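PDB 5DL7: porin from Acinetobacter baumannii AB307-0294, which probably forms a beta-barrel porin channel of the OprD family, through which small solutes would diffuse across the outer membrane. Local coordinates for residues Ala193-Phe198 with Lys220-Gln225; Asp245-Asn250 with Pro302-Phe307; Asn264-Gly269 with Gly283-Phe288. One frame throughout, in Å; residues are numbered along the deposited sequence.

Interaction 1. Residues Ala193-Phe198 with Lys220-Gln225; sequences ATTDSF and KDIYQQ
Lys-220 N donates to Ser-197 O at 3.0 Å in a nearly straight backbone bond (172°), which ties the loop just before strand 198-206 to the residue that follows strand 210-219. Thr-195 and Asp-196 add side-chain bonds beside it. Thr-195 OG1, set anti to its own backbone N (chi1 -166°), donates to Lys-220 O at 2.6 Å and reaches that carbonyl from above its plane. The lysine therefore takes part through both its backbone N and its O, while its methylene chain runs extended past Ser-197 OG and bends only at the last torsion. There NZ forms a salt bridge with Asp-196 OD1 at 3.1 Å, on the syn lone pair of the carboxylate. This is a junction at the end of a barrel hairpin: 210-219 passes into 223-235 through a short turn, and Ile-222 and Tyr-223 together face Leu-219 in a classic beta bulge. On the buried side, Ile-222 CD1 reaches Ala-193 CB and Thr-195 CG2, each 4.0 Å away, and Ile-259 from another loop touches both Ala-193 and Ile-222. Tyr-223 OH comes obliquely to the Phe-198 ring, 4.3 Å from CE2. Asp-221 turns its OD1 to the backbone N of Ser-256.

Interaction 2. Residues Asp245-Asn250 with Pro302-Phe307; sequences DVRFFN and PVVLDF
Arg-247 leaves strand 240-253 toward Pro-302 and Val-304, and its CB starts a chain extended from CG to NE, with CG anti to the carbonyl carbon (chi1 -60°). CD passes 3.5 Å from Pro-302 O. NE turns back along its own strand and donates to Asp-245 OD1 at 3.1 Å, while NH2 donates to Asp-245 OD2 at 2.9 Å; together they make a two-pronged, side-on salt bridge, with both oxygens met from above the carboxylate plane. At the far end NH1 donates to Pro-302 O at 3.0 Å (157°), and that oxygen lies in the guanidinium plane. Val-304 CA sits over one face of the guanidinium, 3.9 Å from NH1. Three bonds to two partners should fix the rotation of the group. Val-304 CG2 packs 3.8 Å from Asp-245 CG. Pro-302 CG comes obliquely to the Phe-249 ring, 3.5 Å from CZ; the phenylalanine ring is also edge-to-face with Phe-227. A long loop between strands 278-288 and 318-327 is here folded against side chains of the barrel wall, an inward-folded loop of the kind that commonly narrows porin channels.

Interaction 3. Residues Asn264-Gly269 with Gly283-Phe288; sequences NRHISG and GYMQSF. With C8E ((hydroxyethyloxy)tri(ethyloxy)octane), chain L.
Arg-265 and Phe-288 pair through two backbone bonds, N to O and O to N, each 2.8 Å, and antiparallel hydrogen-bonded pairs recur at Ile-267 with Gln-286 and at Gly-269 with Tyr-284. The strands run antiparallel at 170°, their axes 4.7 Å apart. Beyond the backbone, the Arg-265 chain is bent at chi2 and chi3, and the polyether head of a bound detergent loops round the NE/NH1 edge of its guanidinium: NE donates to detergent O12 at 2.9 Å, and NH1 donates to both O21 (2.8 Å) and O15, so two ether oxygens and the terminal hydroxyl O21 line one side of the group. NH2 is salt-bridged to Asp-263, which also holds the detergent. Phe-288 O lies over one guanidinium face, and the Phe-288 ring is met obliquely by detergent carbon C13. On that same face of the sheet Ile-267 CG2 meets the ring edge at CE1 (3.9 Å), and Tyr-284 OH donates to Gln-286 OE1. On the opposite face, with His-266, Ser-268 and Met-285, Asn-264 ND2 is held chiefly by Thr-291 O and gives Ser-287 OG only a weak bond. Met-285 SD stands at the edge of the His-266 ring, 5.0 Å from its centre, while Ser-268 CB presses tightly on Met-285 CG at 3.4 Å; the serine OG is bonded to Val-304 N. Arg-265 thus holds a polar head by hydrogen bonds while Phe-288 meets its carbons, consistent with an outward-facing surface, probably near the membrane head-groups; the other face is buried against loop residues such as Val-303.

How the interactions relate
From the N terminus, interaction 1 comes first: 193-198 meets 220-225 and closes a loop holding strands 198-206 and 210-219. Strand 223-235 then leads to its neighbour 240-253, so that Gln-225 packs on Phe-249 and Asn-250 where interactions 1 and 2 touch. Interaction 2 closes a much longer loop, from 245-250 to 302-307, and interaction 3 is nested within it as the hairpin of strands 263-275 and 278-288. Interactions 2 and 3 share a wall: strand 240-253 pairs with 263-275, and Val-303 rests on His-266. Interaction 1 joins a hairpin end to the loop before strand 198-206, interaction 2 ties a wall strand to the loop after strand 278-288, and interaction 3 joins two neighbouring wall strands.

Interaction 1. Residues Ala193-Phe198 with Lys220-Gln225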
loop_
_atom_site.group_PDB
_atom_site.type_symbol
_atom_site.label_atom_id
_atom_site.label_comp_id
_atom_site.label_asym_id
_atom_site.label_seq_id
_atom_site.Cartn_x
_atom_site.Cartn_y
_atom_site.Cartn_z
ATOM N N ALA A 193 -15.835 10.945 -3.336
ATOM C CA ALA A 193 -16.605 10.842 -4.525
ATOM C C ALA A 193 -16.290 9.608 -5.317
ATOM O O ALA A 193 -15.233 9.040 -5.214
ATOM C CB ALA A 193 -16.385 12.032 -5.450
ATOM N N THR A 194 -17.241 9.217 -6.145
ATOM C CA THR A 194 -17.002 8.092 -7.024
ATOM C C THR A 194 -17.244 8.557 -8.452
ATOM O O THR A 194 -17.919 9.553 -8.772
ATOM C CB THR A 194 -17.818 6.857 -6.711
ATOM O OG1 THR A 194 -19.175 7.256 -6.882
ATOM C CG2 THR A 194 -17.620 6.318 -5.303
ATOM N N THR A 195 -16.799 7.730 -9.375
ATOM C CA THR A 195 -16.933 8.020 -10.791
ATOM C C THR A 195 -16.904 6.767 -11.635
ATOM O O THR A 195 -16.739 5.687 -11.099
ATOM C CB THR A 195 -15.780 9.073 -11.195
ATOM O OG1 THR A 195 -16.066 9.642 -12.473
ATOM C CG2 THR A 195 -14.444 8.400 -11.172
ATOM N N ASP A 196 -16.992 6.891 -12.927
ATOM C CA ASP A 196 -17.064 5.652 -13.598
ATOM C C ASP A 196 -15.849 5.123 -14.267
ATOM O O ASP A 196 -15.971 4.095 -14.992
ATOM C CB ASP A 196 -18.137 5.578 -14.498
ATOM C CG ASP A 196 -18.109 6.594 -15.445
ATOM O OD1 ASP A 196 -17.112 7.162 -15.759
ATOM O OD2 ASP A 196 -19.302 6.951 -15.778
ATOM N N SER A 197 -14.758 5.865 -14.228
ATOM C CA SER A 197 -13.561 5.297 -14.816
ATOM C C SER A 197 -12.284 5.980 -14.394
ATOM O O SER A 197 -12.275 7.101 -13.948
ATOM C CB SER A 197 -13.754 5.181 -16.315
ATOM O OG SER A 197 -13.501 6.435 -16.856
ATOM N N PHE A 198 -11.181 5.218 -14.540
ATOM C CA PHE A 198 -9.858 5.661 -14.169
ATOM C C PHE A 198 -8.947 5.064 -15.277
ATOM O O PHE A 198 -9.066 3.881 -15.638
ATOM C CB PHE A 198 -9.458 5.160 -12.826
ATOM C CG PHE A 198 -8.026 5.434 -12.434
ATOM C CD1 PHE A 198 -7.083 4.474 -12.755
ATOM C CD2 PHE A 198 -7.563 6.621 -11.864
ATOM C CE1 PHE A 198 -5.725 4.738 -12.559
ATOM C CE2 PHE A 198 -6.195 6.793 -11.500
ATOM C CZ PHE A 198 -5.277 5.835 -11.856
ATOM N N LYS A 220 -11.844 10.085 -13.713
ATOM C CA LYS A 220 -12.762 10.898 -14.581
ATOM C C LYS A 220 -13.588 11.847 -13.680
ATOM O O LYS A 220 -14.175 11.417 -12.676
ATOM C CB LYS A 220 -13.704 9.996 -15.303
ATOM C CG LYS A 220 -14.614 10.813 -16.249
ATOM C CD LYS A 220 -15.484 9.842 -16.953
ATOM C CE LYS A 220 -16.536 10.508 -17.847
ATOM N NZ LYS A 220 -17.641 9.492 -17.695
ATOM N N ASP A 221 -13.565 13.153 -13.981
ATOM C CA ASP A 221 -14.353 14.227 -13.305
ATOM C C ASP A 221 -13.896 14.446 -11.893
ATOM O O ASP A 221 -14.615 15.111 -11.104
ATOM C CB ASP A 221 -15.846 13.822 -13.413
ATOM C CG ASP A 221 -16.404 14.018 -14.752
ATOM O OD1 ASP A 221 -16.125 15.008 -15.419
ATOM O OD2 ASP A 221 -17.235 13.164 -15.147
ATOM N N ILE A 222 -12.714 13.968 -11.482
ATOM C CA ILE A 222 -12.159 14.132 -10.184
ATOM C C ILE A 222 -10.784 14.766 -10.217
ATOM O O ILE A 222 -10.618 15.881 -9.824
ATOM C CB ILE A 222 -12.212 12.883 -9.288
ATOM C CG1 ILE A 222 -13.705 12.375 -9.204
ATOM C CG2 ILE A 222 -11.692 13.221 -7.922
ATOM C CD1 ILE A 222 -13.835 11.128 -8.366
ATOM N N TYR A 223 -9.812 14.051 -10.754
ATOM C CA TYR A 223 -8.435 14.626 -10.815
ATOM C C TYR A 223 -7.663 14.034 -11.995
ATOM O O TYR A 223 -7.956 12.903 -12.429
ATOM C CB TYR A 223 -7.668 14.533 -9.549
ATOM C CG TYR A 223 -7.270 13.165 -9.109
ATOM C CD1 TYR A 223 -6.188 12.511 -9.755
ATOM C CD2 TYR A 223 -7.863 12.450 -8.122
ATOM C CE1 TYR A 223 -5.803 11.254 -9.334
ATOM C CE2 TYR A 223 -7.452 11.201 -7.680
ATOM C CZ TYR A 223 -6.481 10.523 -8.275
ATOM O OH TYR A 223 -6.047 9.273 -7.949
ATOM N N GLN A 224 -6.619 14.784 -12.381
ATOM C CA GLN A 224 -5.511 14.251 -13.238
ATOM C C GLN A 224 -4.271 14.290 -12.385
ATOM O O GLN A 224 -4.076 15.223 -11.600
ATOM C CB GLN A 224 -5.312 15.069 -14.540
ATOM C CG GLN A 224 -6.431 14.793 -15.450
ATOM C CD GLN A 224 -6.327 15.598 -16.743
ATOM O OE1 GLN A 224 -7.410 15.907 -17.456
ATOM N NE2 GLN A 224 -5.124 15.988 -17.040
ATOM N N GLN A 225 -3.385 13.334 -12.577
ATOM C CA GLN A 225 -2.198 13.194 -11.764
ATOM C C GLN A 225 -0.990 12.701 -12.627
ATOM O O GLN A 225 -1.225 11.788 -13.395
ATOM C CB GLN A 225 -2.449 12.344 -10.569
ATOM C CG GLN A 225 -1.291 12.120 -9.638
ATOM C CD GLN A 225 -1.760 11.285 -8.448
ATOM O OE1 GLN A 225 -1.764 10.060 -8.481
ATOM N NE2 GLN A 225 -2.181 12.008 -7.380
#

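Interaction 2. Residues Asp245-Asn250 with Pro302-Phe307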
loop_
_atom_site.group_PDB
_atom_site.type_symbol
_atom_site.label_atom_id
_atom_site.label_comp_id
_atom_site.label_asym_id
_atom_site.label_seq_id
_atom_site.Cartn_x
_atom_site.Cartn_y
_atom_site.Cartn_z
ATOM N N ASP A 245 15.054 6.560 -3.016
ATOM C CA ASP A 245 13.729 6.401 -3.572
ATOM C C ASP A 245 13.105 7.768 -3.516
ATOM O O ASP A 245 12.887 8.285 -2.388
ATOM C CB ASP A 245 12.933 5.480 -2.701
ATOM C CG ASP A 245 11.491 5.091 -3.292
ATOM O OD1 ASP A 245 10.961 5.722 -4.164
ATOM O OD2 ASP A 245 11.118 3.907 -3.045
ATOM N N VAL A 246 12.780 8.316 -4.677
ATOM C CA VAL A 246 12.283 9.680 -4.762
ATOM C C VAL A 246 11.025 9.658 -5.591
ATOM O O VAL A 246 10.967 9.013 -6.634
ATOM C CB VAL A 246 13.325 10.669 -5.377
ATOM C CG1 VAL A 246 12.775 12.023 -5.717
ATOM C CG2 VAL A 246 14.567 10.806 -4.511
ATOM N N ARG A 247 10.018 10.385 -5.113
ATOM C CA ARG A 247 8.665 10.366 -5.756
ATOM C C ARG A 247 8.118 11.751 -5.831
ATOM O O ARG A 247 8.114 12.485 -4.808
ATOM C CB ARG A 247 7.705 9.464 -4.980
ATOM C CG ARG A 247 8.198 8.034 -4.927
ATOM C CD ARG A 247 7.178 7.130 -4.193
ATOM N NE ARG A 247 7.894 5.852 -3.815
ATOM C CZ ARG A 247 7.418 4.859 -3.139
ATOM N NH1 ARG A 247 6.219 4.884 -2.681
ATOM N NH2 ARG A 247 8.203 3.807 -2.857
ATOM N N PHE A 248 7.671 12.134 -7.025
ATOM C CA PHE A 248 7.035 13.424 -7.226
ATOM C C PHE A 248 5.696 13.258 -7.882
ATOM O O PHE A 248 5.544 12.505 -8.889
ATOM C CB PHE A 248 7.871 14.208 -8.228
ATOM C CG PHE A 248 7.252 15.487 -8.653
ATOM C CD1 PHE A 248 7.061 16.531 -7.748
ATOM C CD2 PHE A 248 6.777 15.663 -9.933
ATOM C CE1 PHE A 248 6.509 17.774 -8.258
ATOM C CE2 PHE A 248 6.149 16.899 -10.371
ATOM C CZ PHE A 248 6.030 17.886 -9.511
ATOM N N PHE A 249 4.676 13.899 -7.281
ATOM C CA PHE A 249 3.284 13.928 -7.810
ATOM C C PHE A 249 2.868 15.304 -8.141
ATOM O O PHE A 249 3.157 16.236 -7.368
ATOM C CB PHE A 249 2.309 13.251 -6.757
ATOM C CG PHE A 249 2.533 11.825 -6.495
ATOM C CD1 PHE A 249 3.417 11.485 -5.509
ATOM C CD2 PHE A 249 1.839 10.895 -7.155
ATOM C CE1 PHE A 249 3.691 10.161 -5.166
ATOM C CE2 PHE A 249 2.053 9.524 -6.817
ATOM C CZ PHE A 249 2.981 9.192 -5.831
ATOM N N ASN A 250 2.120 15.392 -9.201
ATOM C CA ASN A 250 1.454 16.646 -9.643
ATOM C C ASN A 250 0.013 16.323 -9.918
ATOM O O ASN A 250 -0.310 15.460 -10.713
ATOM C CB ASN A 250 2.121 17.225 -10.936
ATOM C CG ASN A 250 1.532 18.540 -11.394
ATOM O OD1 ASN A 250 1.593 19.477 -10.584
ATOM N ND2 ASN A 250 0.944 18.610 -12.567
ATOM N N PRO A 302 0.509 7.058 -1.676
ATOM C CA PRO A 302 1.579 6.530 -2.510
ATOM C C PRO A 302 2.974 7.099 -2.352
ATOM O O PRO A 302 3.880 6.720 -3.061
ATOM C CB PRO A 302 1.056 6.713 -3.937
ATOM C CG PRO A 302 0.408 8.034 -3.815
ATOM C CD PRO A 302 -0.398 7.908 -2.493
ATOM N N VAL A 303 3.133 7.954 -1.358
ATOM C CA VAL A 303 4.414 8.638 -1.113
ATOM C C VAL A 303 5.403 7.714 -0.449
ATOM O O VAL A 303 5.114 6.620 -0.038
ATOM C CB VAL A 303 4.105 9.895 -0.240
ATOM C CG1 VAL A 303 3.113 10.862 -0.873
ATOM C CG2 VAL A 303 3.699 9.512 1.147
ATOM N N VAL A 304 6.653 8.182 -0.392
ATOM C CA VAL A 304 7.688 7.257 -0.014
ATOM C C VAL A 304 7.602 6.741 1.373
ATOM O O VAL A 304 8.022 5.647 1.669
ATOM C CB VAL A 304 9.102 7.833 -0.350
ATOM C CG1 VAL A 304 9.534 8.793 0.604
ATOM C CG2 VAL A 304 10.182 6.744 -0.119
ATOM N N LEU A 305 7.225 7.602 2.266
ATOM C CA LEU A 305 7.146 7.220 3.737
ATOM C C LEU A 305 5.781 6.587 3.948
ATOM O O LEU A 305 4.734 7.250 3.760
ATOM C CB LEU A 305 7.448 8.430 4.674
ATOM C CG LEU A 305 8.702 9.171 4.397
ATOM C CD1 LEU A 305 8.868 10.259 5.440
ATOM C CD2 LEU A 305 9.861 8.147 4.481
ATOM N N ASP A 306 5.699 5.299 4.210
ATOM C CA ASP A 306 4.412 4.552 4.315
ATOM C C ASP A 306 4.192 4.104 5.770
ATOM O O ASP A 306 4.334 2.985 6.191
ATOM C CB ASP A 306 4.463 3.299 3.464
ATOM C CG ASP A 306 5.647 2.354 3.818
ATOM O OD1 ASP A 306 6.861 2.779 4.393
ATOM O OD2 ASP A 306 5.478 1.086 3.469
ATOM N N PHE A 307 3.863 5.067 6.622
ATOM C CA PHE A 307 3.672 4.820 8.100
ATOM C C PHE A 307 2.304 4.261 8.483
ATOM O O PHE A 307 1.345 4.408 7.630
ATOM C CB PHE A 307 3.917 6.166 8.778
ATOM C CG PHE A 307 5.404 6.391 9.112
ATOM C CD1 PHE A 307 6.338 6.590 8.118
ATOM C CD2 PHE A 307 5.861 6.338 10.386
ATOM C CE1 PHE A 307 7.688 6.854 8.430
ATOM C CE2 PHE A 307 7.224 6.526 10.711
ATOM C CZ PHE A 307 8.142 6.766 9.717
#

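Interaction 3. Residues Asn264-Gly269 with Gly283-Phe288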
loop_
_atom_site.group_PDB
_atom_site.type_symbol
_atom_site.label_atom_id
_atom_site.label_comp_id
_atom_site.label_asym_id
_atom_site.label_seq_id
_atom_site.Cartn_x
_atom_site.Cartn_y
_atom_site.Cartn_z
ATOM N N ASN A 264 -2.003 20.246 -6.045
ATOM C CA ASN A 264 -0.982 19.690 -5.189
ATOM C C ASN A 264 0.258 19.277 -6.010
ATOM O O ASN A 264 0.123 18.682 -7.053
ATOM C CB ASN A 264 -1.543 18.448 -4.470
ATOM C CG ASN A 264 -0.521 17.880 -3.538
ATOM O OD1 ASN A 264 0.181 16.892 -3.851
ATOM N ND2 ASN A 264 -0.472 18.437 -2.301
ATOM N N ARG A 265 1.374 19.597 -5.444
ATOM C CA ARG A 265 2.644 18.899 -5.799
ATOM C C ARG A 265 3.135 18.277 -4.576
ATOM O O ARG A 265 3.088 18.868 -3.491
ATOM C CB ARG A 265 3.749 19.872 -6.312
ATOM C CG ARG A 265 3.566 20.324 -7.736
ATOM C CD ARG A 265 2.389 21.201 -8.020
ATOM N NE ARG A 265 2.487 22.425 -7.301
ATOM C CZ ARG A 265 1.504 23.291 -7.055
ATOM N NH1 ARG A 265 1.713 24.391 -6.304
ATOM N NH2 ARG A 265 0.294 22.937 -7.428
ATOM N N HIS A 266 3.651 17.053 -4.669
ATOM C CA HIS A 266 4.150 16.372 -3.495
ATOM C C HIS A 266 5.526 15.726 -3.808
ATOM O O HIS A 266 5.606 15.008 -4.830
ATOM C CB HIS A 266 3.142 15.291 -3.030
ATOM C CG HIS A 266 3.463 14.825 -1.643
ATOM N ND1 HIS A 266 4.427 13.899 -1.396
ATOM C CD2 HIS A 266 2.993 15.244 -0.415
ATOM C CE1 HIS A 266 4.573 13.812 -0.077
ATOM N NE2 HIS A 266 3.727 14.629 0.521
ATOM N N ILE A 267 6.512 16.041 -2.981
ATOM C CA ILE A 267 7.860 15.443 -3.227
ATOM C C ILE A 267 8.133 14.655 -2.021
ATOM O O ILE A 267 7.866 15.070 -0.889
ATOM C CB ILE A 267 8.856 16.613 -3.512
ATOM C CG1 ILE A 267 10.198 16.037 -3.785
ATOM C CG2 ILE A 267 8.981 17.404 -2.261
ATOM C CD1 ILE A 267 10.206 15.243 -5.078
ATOM N N SER A 268 8.725 13.464 -2.196
ATOM C CA SER A 268 9.187 12.639 -1.081
ATOM C C SER A 268 10.442 11.897 -1.461
ATOM O O SER A 268 10.637 11.549 -2.641
ATOM C CB SER A 268 8.093 11.740 -0.590
ATOM O OG SER A 268 7.548 10.824 -1.525
ATOM N N GLY A 269 11.303 11.716 -0.470
ATOM C CA GLY A 269 12.578 10.975 -0.767
ATOM C C GLY A 269 13.010 10.273 0.505
ATOM O O GLY A 269 12.871 10.776 1.637
ATOM N N GLY A 283 14.620 10.550 5.604
ATOM C CA GLY A 283 13.492 10.781 4.756
ATOM C C GLY A 283 12.982 12.235 4.858
ATOM O O GLY A 283 13.126 12.944 5.903
ATOM N N TYR A 284 12.460 12.797 3.778
ATOM C CA TYR A 284 11.861 14.100 3.722
ATOM C C TYR A 284 10.665 14.063 2.814
ATOM O O TYR A 284 10.713 13.414 1.735
ATOM C CB TYR A 284 12.815 15.197 3.220
ATOM C CG TYR A 284 12.224 16.539 3.300
ATOM C CD1 TYR A 284 11.978 17.119 4.539
ATOM C CD2 TYR A 284 11.805 17.126 2.236
ATOM C CE1 TYR A 284 11.427 18.417 4.661
ATOM C CE2 TYR A 284 11.288 18.446 2.325
ATOM C CZ TYR A 284 11.018 19.002 3.547
ATOM O OH TYR A 284 10.463 20.341 3.632
ATOM N N MET A 285 9.583 14.756 3.232
ATOM C CA MET A 285 8.460 14.983 2.353
ATOM C C MET A 285 7.983 16.394 2.467
ATOM O O MET A 285 8.055 16.981 3.519
ATOM C CB MET A 285 7.278 14.008 2.542
ATOM C CG MET A 285 7.653 12.545 2.717
ATOM S SD MET A 285 6.339 11.383 2.422
ATOM C CE MET A 285 5.260 11.708 3.831
ATOM N N GLN A 286 7.421 16.870 1.378
ATOM C CA GLN A 286 6.679 18.131 1.439
ATOM C C GLN A 286 5.578 18.270 0.424
ATOM O O GLN A 286 5.734 17.930 -0.745
ATOM C CB GLN A 286 7.665 19.320 1.281
ATOM C CG GLN A 286 7.075 20.713 1.379
ATOM C CD GLN A 286 8.115 21.840 1.465
ATOM O OE1 GLN A 286 9.291 21.576 1.647
ATOM N NE2 GLN A 286 7.629 23.086 1.525
ATOM N N SER A 287 4.422 18.746 0.910
ATOM C CA SER A 287 3.365 19.128 0.085
ATOM C C SER A 287 3.343 20.562 -0.290
ATOM O O SER A 287 3.536 21.439 0.578
ATOM C CB SER A 287 2.058 18.746 0.879
ATOM O OG SER A 287 0.933 18.954 0.093
ATOM N N PHE A 288 2.983 20.843 -1.548
ATOM C CA PHE A 288 2.854 22.214 -2.033
ATOM C C PHE A 288 1.505 22.400 -2.713
ATOM O O PHE A 288 1.046 21.496 -3.363
ATOM C CB PHE A 288 3.896 22.568 -3.141
ATOM C CG PHE A 288 5.332 22.335 -2.663
ATOM C CD1 PHE A 288 5.896 21.106 -2.719
ATOM C CD2 PHE A 288 6.068 23.470 -2.120
ATOM C CE1 PHE A 288 7.197 20.911 -2.225
ATOM C CE2 PHE A 288 7.424 23.312 -1.805
ATOM C CZ PHE A 288 7.948 22.019 -1.864
HETATM C C11 C8E L . 5.420 24.516 -8.259
HETATM O O12 C8E L . 5.061 23.678 -7.063
HETATM C C13 C8E L . 5.981 23.860 -6.015
HETATM C C14 C8E L . 5.745 25.251 -5.422
HETATM O O15 C8E L . 4.311 25.565 -5.196
HETATM C C16 C8E L . 4.300 26.696 -4.348
HETATM C C17 C8E L . 2.868 26.956 -3.959
HETATM O O18 C8E L . 2.176 27.305 -5.160
HETATM C C19 C8E L . 0.800 27.654 -4.863
HETATM C C20 C8E L . -0.056 27.568 -6.100
HETATM O O21 C8E L . -0.482 26.202 -6.449
#